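Local coordinates for protein fatty acyl CoA synthetase FADD13 (FATTY-ACYL-CoA SYNTHETASE) (PDB 3R44) that belongs to the ANL superfamily of AMP-binding enzymes, pairing a large N-terminal domain with a smaller C-terminal domain characteristic of that superfamily, at residues Gly323-Leu328 with Thr346-Arg351; Tyr315-Ser320 with Lys409-Asp414; Asp130-Gln135 with Thr143-Ala148. All coordinates share one frame; numbering follows the deposited sequence. Where two conformers were deposited one is given.

Contact 1 (Gly323-Leu328 with Thr346-Arg351); sequences GGTLLL and TDVAVR
The carbonyl oxygen of Gly324 is approached from several directions: Val348 brings its CG2 to 3.8 Å from this O, Thr346, two residues before Val348, presents its methyl, and the hydroxyl of Thr343 adds a weak hydrogen bond. The Thr346 methyl appears even closer, but that side chain was modelled in two conformers and its exact distance is doubtful. Gly324 reaches this position in a backbone conformation natural to glycine, one in which a CB would collide with the preceding carbonyl.

Beside the carbonyl, two methyl-bearing side chains meet at about a right angle. Thr325 CG2 lies 3.9 Å from Val348 CG2 and 4.1 Å from Val348 CG1, so it touches both branches of the valine. Thr325 has its OG1 between the backbone N and the carbonyl carbon (chi1 64°). That oxygen bonds to the carbonyl of Ala339, and the methyl is the group that meets Val348.

The strands themselves cross at 91°, their axes 7.3 Å apart at closest approach. Strand 324-327 belongs to the large mixed sheet, whereas strand 346-351 belongs to a separate antiparallel sheet, and Val348 also packs on Val365 there. The seam between these sheets of the N-terminal domain is therefore buried and mainly apolar, with methyl groups gathered round a carbonyl that the Thr343 hydroxyl bonds only weakly.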
# COMPACT_ATOMS: atom_id res chain seq x y z
N GLY A 323 -0.50 4.52 -6.94
CA GLY A 323 -1.47 5.06 -7.87
C GLY A 323 -2.19 3.96 -8.63
O GLY A 323 -1.84 2.79 -8.57
N GLY A 324 -3.19 4.31 -9.38
CA GLY A 324 -3.85 3.29 -10.17
C GLY A 324 -5.24 3.75 -10.49
O GLY A 324 -5.41 4.49 -11.48
N THR A 325 -6.23 3.33 -9.70
CA THR A 325 -7.59 3.80 -9.85
C THR A 325 -8.06 4.47 -8.55
O THR A 325 -7.66 4.10 -7.43
CB THR A 325 -8.64 2.69 -10.26
OG1 THR A 325 -8.75 1.71 -9.23
CG2 THR A 325 -8.31 1.99 -11.61
N LEU A 326 -8.99 5.42 -8.71
CA LEU A 326 -9.65 6.12 -7.63
C LEU A 326 -11.14 6.21 -7.89
O LEU A 326 -11.56 6.49 -9.02
CB LEU A 326 -9.03 7.50 -7.37
CG LEU A 326 -7.60 7.51 -6.75
CD1 LEU A 326 -7.16 8.93 -6.76
CD2 LEU A 326 -7.53 6.92 -5.32
N LEU A 327 -11.90 5.90 -6.86
CA LEU A 327 -13.37 6.04 -6.87
C LEU A 327 -13.64 7.30 -6.10
O LEU A 327 -13.53 7.35 -4.86
CB LEU A 327 -14.04 4.81 -6.26
CG LEU A 327 -15.57 4.85 -6.19
CD1 LEU A 327 -16.06 4.71 -7.63
CD2 LEU A 327 -16.14 3.76 -5.29
N LEU A 328 -13.95 8.35 -6.82
CA LEU A 328 -14.13 9.63 -6.21
C LEU A 328 -15.38 9.64 -5.30
O LEU A 328 -16.28 8.78 -5.40
CB LEU A 328 -14.06 10.75 -7.28
CG LEU A 328 -12.72 10.79 -8.08
CD1 LEU A 328 -12.68 11.96 -9.06
CD2 LEU A 328 -11.52 10.82 -7.17
N THR A 346 -2.52 7.90 -15.62
CA THR A 346 -2.54 6.42 -15.52
C THR A 346 -3.51 5.86 -16.55
O THR A 346 -4.64 6.35 -16.69
CB THR A 346 -2.90 5.91 -14.09
OG1 THR A 346 -2.34 4.60 -13.87
CG2 THR A 346 -4.39 5.83 -13.88
N ASP A 347 -3.07 4.83 -17.29
CA ASP A 347 -4.02 4.09 -18.10
C ASP A 347 -4.21 2.72 -17.46
O ASP A 347 -3.26 2.08 -17.01
CB ASP A 347 -3.57 3.91 -19.56
CG ASP A 347 -3.37 5.24 -20.32
OD1 ASP A 347 -3.90 6.28 -19.90
OD2 ASP A 347 -2.68 5.26 -21.37
N VAL A 348 -5.43 2.23 -17.42
CA VAL A 348 -5.71 0.95 -16.74
C VAL A 348 -6.57 0.15 -17.68
O VAL A 348 -7.47 0.72 -18.27
CB VAL A 348 -6.49 1.16 -15.41
CG1 VAL A 348 -6.88 -0.22 -14.79
CG2 VAL A 348 -5.71 2.12 -14.45
N ALA A 349 -6.28 -1.13 -17.88
CA ALA A 349 -7.06 -1.92 -18.82
C ALA A 349 -7.06 -3.35 -18.30
O ALA A 349 -6.53 -3.60 -17.19
CB ALA A 349 -6.45 -1.85 -20.29
N VAL A 350 -7.66 -4.26 -19.06
CA VAL A 350 -7.63 -5.69 -18.74
C VAL A 350 -7.08 -6.51 -19.89
O VAL A 350 -7.47 -6.30 -21.04
CB VAL A 350 -9.03 -6.21 -18.30
CG1 VAL A 350 -9.38 -5.71 -16.89
CG2 VAL A 350 -10.05 -5.84 -19.31
N ARG A 351 -6.20 -7.48 -19.58
CA ARG A 351 -5.58 -8.31 -20.58
C ARG A 351 -6.28 -9.65 -20.56
O ARG A 351 -6.23 -10.34 -19.56
CB ARG A 351 -4.10 -8.49 -20.24
CG ARG A 351 -3.30 -9.34 -21.16
CD ARG A 351 -1.88 -9.36 -20.66
NE ARG A 351 -0.99 -10.00 -21.62
CZ ARG A 351 -0.85 -11.30 -21.80
NH1 ARG A 351 -1.57 -12.19 -21.11
NH2 ARG A 351 0.02 -11.71 -22.74

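Contact 2 (Tyr315-Ser320 with Lys409-Asp414); sequences YALTES and KDRLKD
Arg411 and Tyr315 run antiparallel past one another, with the guanidinium and the phenol ring inclined at 62°. Tyr315 CE1 stands over one face of the guanidinium, 3.8 Å above its plane and displaced toward the rim. Seen from the tyrosine, NH1 of Arg411 comes to the ring edge, near the ring plane, at 3.9 Å from CE1. The pair is thus an edge contact of the aromatic ring and not a stack.

Leu317 completes the setting. Its CD2 lies 3.8 Å from Arg411 NH1, at the edge of the guanidinium and near its plane, while its side chain also packs on Phe392 and Thr394. Arg411 reaches this corner because its chain folds at chi2 (-67°) and again at chi3, bringing NH1 to both partners.

The turn that bears Leu317 is fastened from within. Its backbone N donates to Ser320 OG at 3.0 Å, with an N-H...O angle of 160°, and its O accepts from Ser320 N at 3.1 Å. The sequence of 315-320 resembles the conserved Tyr-Gly-x-Thr-Glu motif of the family. Across from it, the loop that begins at Arg411, just after strand 406-410, is consistent with the hinge region that joins the two domains in ANL enzymes.

Asp396 ties the sides together: its OD2 forms a salt bridge with Arg411 NH1 and a hydrogen bond with Tyr315 OH, while its OD1 accepts from Leu412 N. The carboxylate probably compensates the arginine's charge, so NH1 can sit against carbon atoms of Tyr315 and Leu317 while a salt bridge to Asp396 holds it.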
# COMPACT_ATOMS: atom_id res chain seq x y z
N TYR A 315 -7.60 1.45 -5.99
CA TYR A 315 -6.80 0.31 -6.20
C TYR A 315 -5.40 0.76 -6.58
O TYR A 315 -5.24 1.61 -7.50
CB TYR A 315 -7.38 -0.49 -7.33
CG TYR A 315 -6.49 -1.59 -7.86
CD1 TYR A 315 -6.31 -2.77 -7.13
CD2 TYR A 315 -5.84 -1.45 -9.08
CE1 TYR A 315 -5.56 -3.82 -7.64
CE2 TYR A 315 -5.06 -2.48 -9.58
CZ TYR A 315 -4.91 -3.65 -8.85
OH TYR A 315 -4.12 -4.65 -9.38
N ALA A 316 -4.40 0.19 -5.90
CA ALA A 316 -2.98 0.47 -6.23
C ALA A 316 -2.16 -0.69 -5.74
O ALA A 316 -2.69 -1.52 -4.98
CB ALA A 316 -2.55 1.76 -5.56
N LEU A 317 -0.88 -0.73 -6.10
CA LEU A 317 0.02 -1.80 -5.74
C LEU A 317 1.28 -1.10 -5.34
O LEU A 317 1.51 0.02 -5.76
CB LEU A 317 0.34 -2.68 -6.95
CG LEU A 317 -0.76 -3.47 -7.63
CD1 LEU A 317 -0.07 -4.51 -8.55
CD2 LEU A 317 -1.61 -4.16 -6.58
N THR A 318 2.17 -1.79 -4.67
CA THR A 318 3.55 -1.30 -4.55
C THR A 318 4.20 -0.92 -5.89
O THR A 318 4.80 0.14 -5.99
CB THR A 318 4.39 -2.31 -3.73
OG1 THR A 318 3.71 -2.52 -2.48
CG2 THR A 318 5.78 -1.77 -3.45
N GLU A 319 4.02 -1.76 -6.90
CA GLU A 319 4.57 -1.56 -8.24
C GLU A 319 4.04 -0.31 -8.94
O GLU A 319 4.66 0.18 -9.87
CB GLU A 319 4.29 -2.78 -9.10
CG GLU A 319 5.14 -3.99 -8.69
CD GLU A 319 4.42 -4.96 -7.73
OE1 GLU A 319 3.57 -4.51 -6.87
OE2 GLU A 319 4.78 -6.17 -7.77
N SER A 320 2.88 0.17 -8.52
CA SER A 320 2.29 1.41 -9.09
C SER A 320 2.44 2.63 -8.21
O SER A 320 1.81 3.66 -8.42
CB SER A 320 0.84 1.17 -9.46
OG SER A 320 0.07 1.11 -8.30
N LYS A 409 -11.78 -8.62 -8.87
CA LYS A 409 -12.41 -9.91 -8.60
C LYS A 409 -11.56 -10.81 -7.76
O LYS A 409 -12.10 -11.57 -6.94
CB LYS A 409 -12.76 -10.63 -9.90
CG LYS A 409 -13.75 -9.91 -10.76
CD LYS A 409 -15.06 -9.69 -10.02
CE LYS A 409 -16.08 -8.91 -10.84
NZ LYS A 409 -16.47 -9.64 -12.10
N ASP A 410 -10.25 -10.79 -7.99
CA ASP A 410 -9.33 -11.63 -7.22
C ASP A 410 -7.94 -11.03 -7.27
O ASP A 410 -7.62 -10.27 -8.21
CB ASP A 410 -9.25 -13.03 -7.80
CG ASP A 410 -9.65 -14.11 -6.84
OD1 ASP A 410 -9.60 -13.93 -5.58
OD2 ASP A 410 -10.08 -15.14 -7.37
N ARG A 411 -7.16 -11.33 -6.25
CA ARG A 411 -5.81 -10.83 -6.15
C ARG A 411 -4.86 -11.97 -6.39
O ARG A 411 -5.19 -13.13 -6.09
CB ARG A 411 -5.54 -10.28 -4.78
CG ARG A 411 -6.54 -9.26 -4.27
CD ARG A 411 -6.46 -8.05 -5.06
NE ARG A 411 -6.43 -6.82 -4.28
CZ ARG A 411 -5.38 -5.98 -4.23
NH1 ARG A 411 -4.25 -6.24 -4.91
NH2 ARG A 411 -5.47 -4.87 -3.51
N LEU A 412 -3.67 -11.60 -6.86
CA LEU A 412 -2.58 -12.54 -7.11
C LEU A 412 -2.33 -13.40 -5.88
O LEU A 412 -2.12 -14.61 -6.01
CB LEU A 412 -1.30 -11.77 -7.46
CG LEU A 412 -0.04 -12.62 -7.73
CD1 LEU A 412 -0.42 -13.66 -8.75
CD2 LEU A 412 1.09 -11.78 -8.19
N LYS A 413 -2.38 -12.79 -4.69
CA LYS A 413 -2.09 -13.52 -3.43
C LYS A 413 -2.98 -14.71 -3.16
O LYS A 413 -2.62 -15.58 -2.38
CB LYS A 413 -2.14 -12.60 -2.21
CG LYS A 413 -3.53 -12.04 -1.93
CD LYS A 413 -3.55 -10.91 -0.91
CE LYS A 413 -5.02 -10.45 -0.70
NZ LYS A 413 -5.16 -9.58 0.51
N ASP A 414 -4.17 -14.72 -3.75
CA ASP A 414 -5.13 -15.77 -3.54
C ASP A 414 -5.19 -16.76 -4.69
O ASP A 414 -5.87 -17.78 -4.61
CB ASP A 414 -6.51 -15.14 -3.29
CG ASP A 414 -6.56 -14.34 -1.97
OD1 ASP A 414 -5.88 -14.71 -0.97
OD2 ASP A 414 -7.26 -13.30 -1.92

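Contact 3 (Asp130-Gln135 with Thr143-Ala148); sequences DAIRAQ and TDWIGA
Arg133 lays its guanidinium flat on the indole of Trp145, the centres 3.9 Å apart and the planes only 14° from parallel. NE and CZ of Arg133 both come to 3.3 Å from Trp145 CD1. Further back along the arginine, CD sits over the five-membered ring, 3.7 Å from its centroid, in a CH-pi contact, and CG covers the middle of the whole indole. A bend at chi3 (72°) turns the guanidinium while the aliphatic part stays on the ring, so a long run of the side chain is laid over one face. Arg133 NE and Trp145 NE1 come within 3.5 Å, yet both are donors and the approach is no bond; it follows from the stacking of the two flat groups.

Ile132, one residue earlier on the helix, meets the far end of the indole. Its CG2 is 3.9 Å from Trp145 CH2, the isoleucine running roughly perpendicular to the tryptophan side chain.

The second shell holds Ile132 and Trp145 in place. Ile132 packs on Val107 and Ser108 of helix 104-114, and Trp145 on Leu111 of that helix as well as on Val119 of the neighbouring strand. Helix 126-134 follows strand 118-121 and precedes strand 144-147 in a beta-alpha-beta unit, so the contact clamps the last turn of the helix to the strand that comes after it. This strand lies at one border of a four-stranded parallel sheet.

Cation-pi attraction and dispersion are the likely sources of cohesion here: an otherwise exposed arginine shields one face of a tryptophan at the sheet border, while the isoleucine extends the contact into the buried layer.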
# COMPACT_ATOMS: atom_id res chain seq x y z
N ASP A 130 19.12 -6.06 16.93
CA ASP A 130 20.01 -6.82 17.82
C ASP A 130 20.12 -8.27 17.39
O ASP A 130 21.22 -8.81 17.26
CB ASP A 130 19.52 -6.75 19.27
CG ASP A 130 19.77 -5.37 19.90
OD1 ASP A 130 20.47 -4.53 19.30
OD2 ASP A 130 19.23 -5.12 20.99
N ALA A 131 18.96 -8.89 17.12
CA ALA A 131 18.92 -10.28 16.68
C ALA A 131 19.73 -10.41 15.37
O ALA A 131 20.52 -11.34 15.21
CB ALA A 131 17.45 -10.73 16.48
N ILE A 132 19.53 -9.46 14.45
CA ILE A 132 20.27 -9.48 13.17
C ILE A 132 21.80 -9.30 13.35
O ILE A 132 22.58 -10.06 12.77
CB ILE A 132 19.73 -8.45 12.14
CG1 ILE A 132 18.28 -8.77 11.76
CG2 ILE A 132 20.62 -8.49 10.88
CD1 ILE A 132 17.61 -7.72 10.89
N ARG A 133 22.21 -8.33 14.15
CA ARG A 133 23.65 -8.06 14.36
C ARG A 133 24.37 -9.20 15.12
O ARG A 133 25.57 -9.39 14.94
CB ARG A 133 23.87 -6.71 15.07
CG ARG A 133 23.35 -5.49 14.29
CD ARG A 133 23.84 -4.18 14.92
NE ARG A 133 25.27 -4.00 14.66
CZ ARG A 133 26.03 -2.99 15.10
NH1 ARG A 133 25.51 -2.05 15.87
NH2 ARG A 133 27.32 -2.95 14.77
N ALA A 134 23.62 -9.93 15.94
CA ALA A 134 24.07 -11.15 16.64
C ALA A 134 24.34 -12.39 15.73
O ALA A 134 25.10 -13.25 16.13
CB ALA A 134 23.08 -11.51 17.75
N GLN A 135 23.73 -12.47 14.55
CA GLN A 135 24.06 -13.50 13.52
C GLN A 135 25.59 -13.64 13.31
O GLN A 135 26.33 -12.65 13.42
CB GLN A 135 23.37 -13.16 12.17
CG GLN A 135 21.86 -13.52 12.05
CD GLN A 135 21.08 -12.70 10.97
OE1 GLN A 135 21.64 -12.30 9.93
NE2 GLN A 135 19.78 -12.44 11.24
N THR A 143 27.46 -1.10 6.66
CA THR A 143 28.65 -0.56 7.32
C THR A 143 28.23 0.27 8.55
O THR A 143 29.04 0.55 9.42
CB THR A 143 29.52 0.26 6.30
OG1 THR A 143 28.78 1.39 5.81
CG2 THR A 143 29.95 -0.61 5.10
N ASP A 144 26.95 0.61 8.65
CA ASP A 144 26.50 1.45 9.74
C ASP A 144 25.11 1.08 10.25
O ASP A 144 24.18 0.98 9.46
CB ASP A 144 26.54 2.91 9.29
CG ASP A 144 27.91 3.50 9.43
OD1 ASP A 144 28.39 3.56 10.60
OD2 ASP A 144 28.54 3.83 8.40
N TRP A 145 24.99 0.87 11.55
CA TRP A 145 23.68 0.69 12.20
C TRP A 145 23.40 1.85 13.17
O TRP A 145 24.11 2.00 14.16
CB TRP A 145 23.65 -0.63 12.93
CG TRP A 145 24.14 -1.83 12.17
CD1 TRP A 145 25.43 -2.21 11.95
CD2 TRP A 145 23.32 -2.83 11.56
NE1 TRP A 145 25.46 -3.39 11.22
CE2 TRP A 145 24.17 -3.79 10.98
CE3 TRP A 145 21.93 -3.00 11.43
CZ2 TRP A 145 23.69 -4.90 10.28
CZ3 TRP A 145 21.45 -4.12 10.74
CH2 TRP A 145 22.33 -5.05 10.18
N ILE A 146 22.40 2.67 12.87
CA ILE A 146 22.25 3.96 13.52
C ILE A 146 20.91 3.93 14.20
O ILE A 146 19.89 3.98 13.51
CB ILE A 146 22.31 5.16 12.51
CG1 ILE A 146 23.60 5.13 11.65
CG2 ILE A 146 22.31 6.47 13.26
CD1 ILE A 146 24.89 5.30 12.48
N GLY A 147 20.91 3.87 15.53
CA GLY A 147 19.64 3.87 16.28
C GLY A 147 19.18 5.27 16.59
O GLY A 147 19.84 6.25 16.21
N ALA A 148 18.02 5.37 17.23
CA ALA A 148 17.39 6.67 17.55
C ALA A 148 18.25 7.73 18.25
O ALA A 148 18.20 8.91 17.87
CB ALA A 148 16.10 6.43 18.38

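How the contacts relate
Contacts 1 and 2 are neighbours, their centres 12 Å apart, and they share the mixed sheet in which strands 310-316 and 324-327 run side by side, successive in the chain. Thr325 N and Tyr315 O, 3.0 Å apart, probably form the hydrogen bond that joins them directly. Along the chain contact 1 is nested within the loop closed by contact 2. Contact 3 comes earlier, joining helix 126-134 to the edge strand of the separate parallel sheet, with centres about 40 Å from contact 1 and 33 Å from contact 2. Two linked contacts thus bind this mixed sheet to the later strands leading toward the C-terminal domain, whereas the third lies within a remote beta-alpha-beta unit.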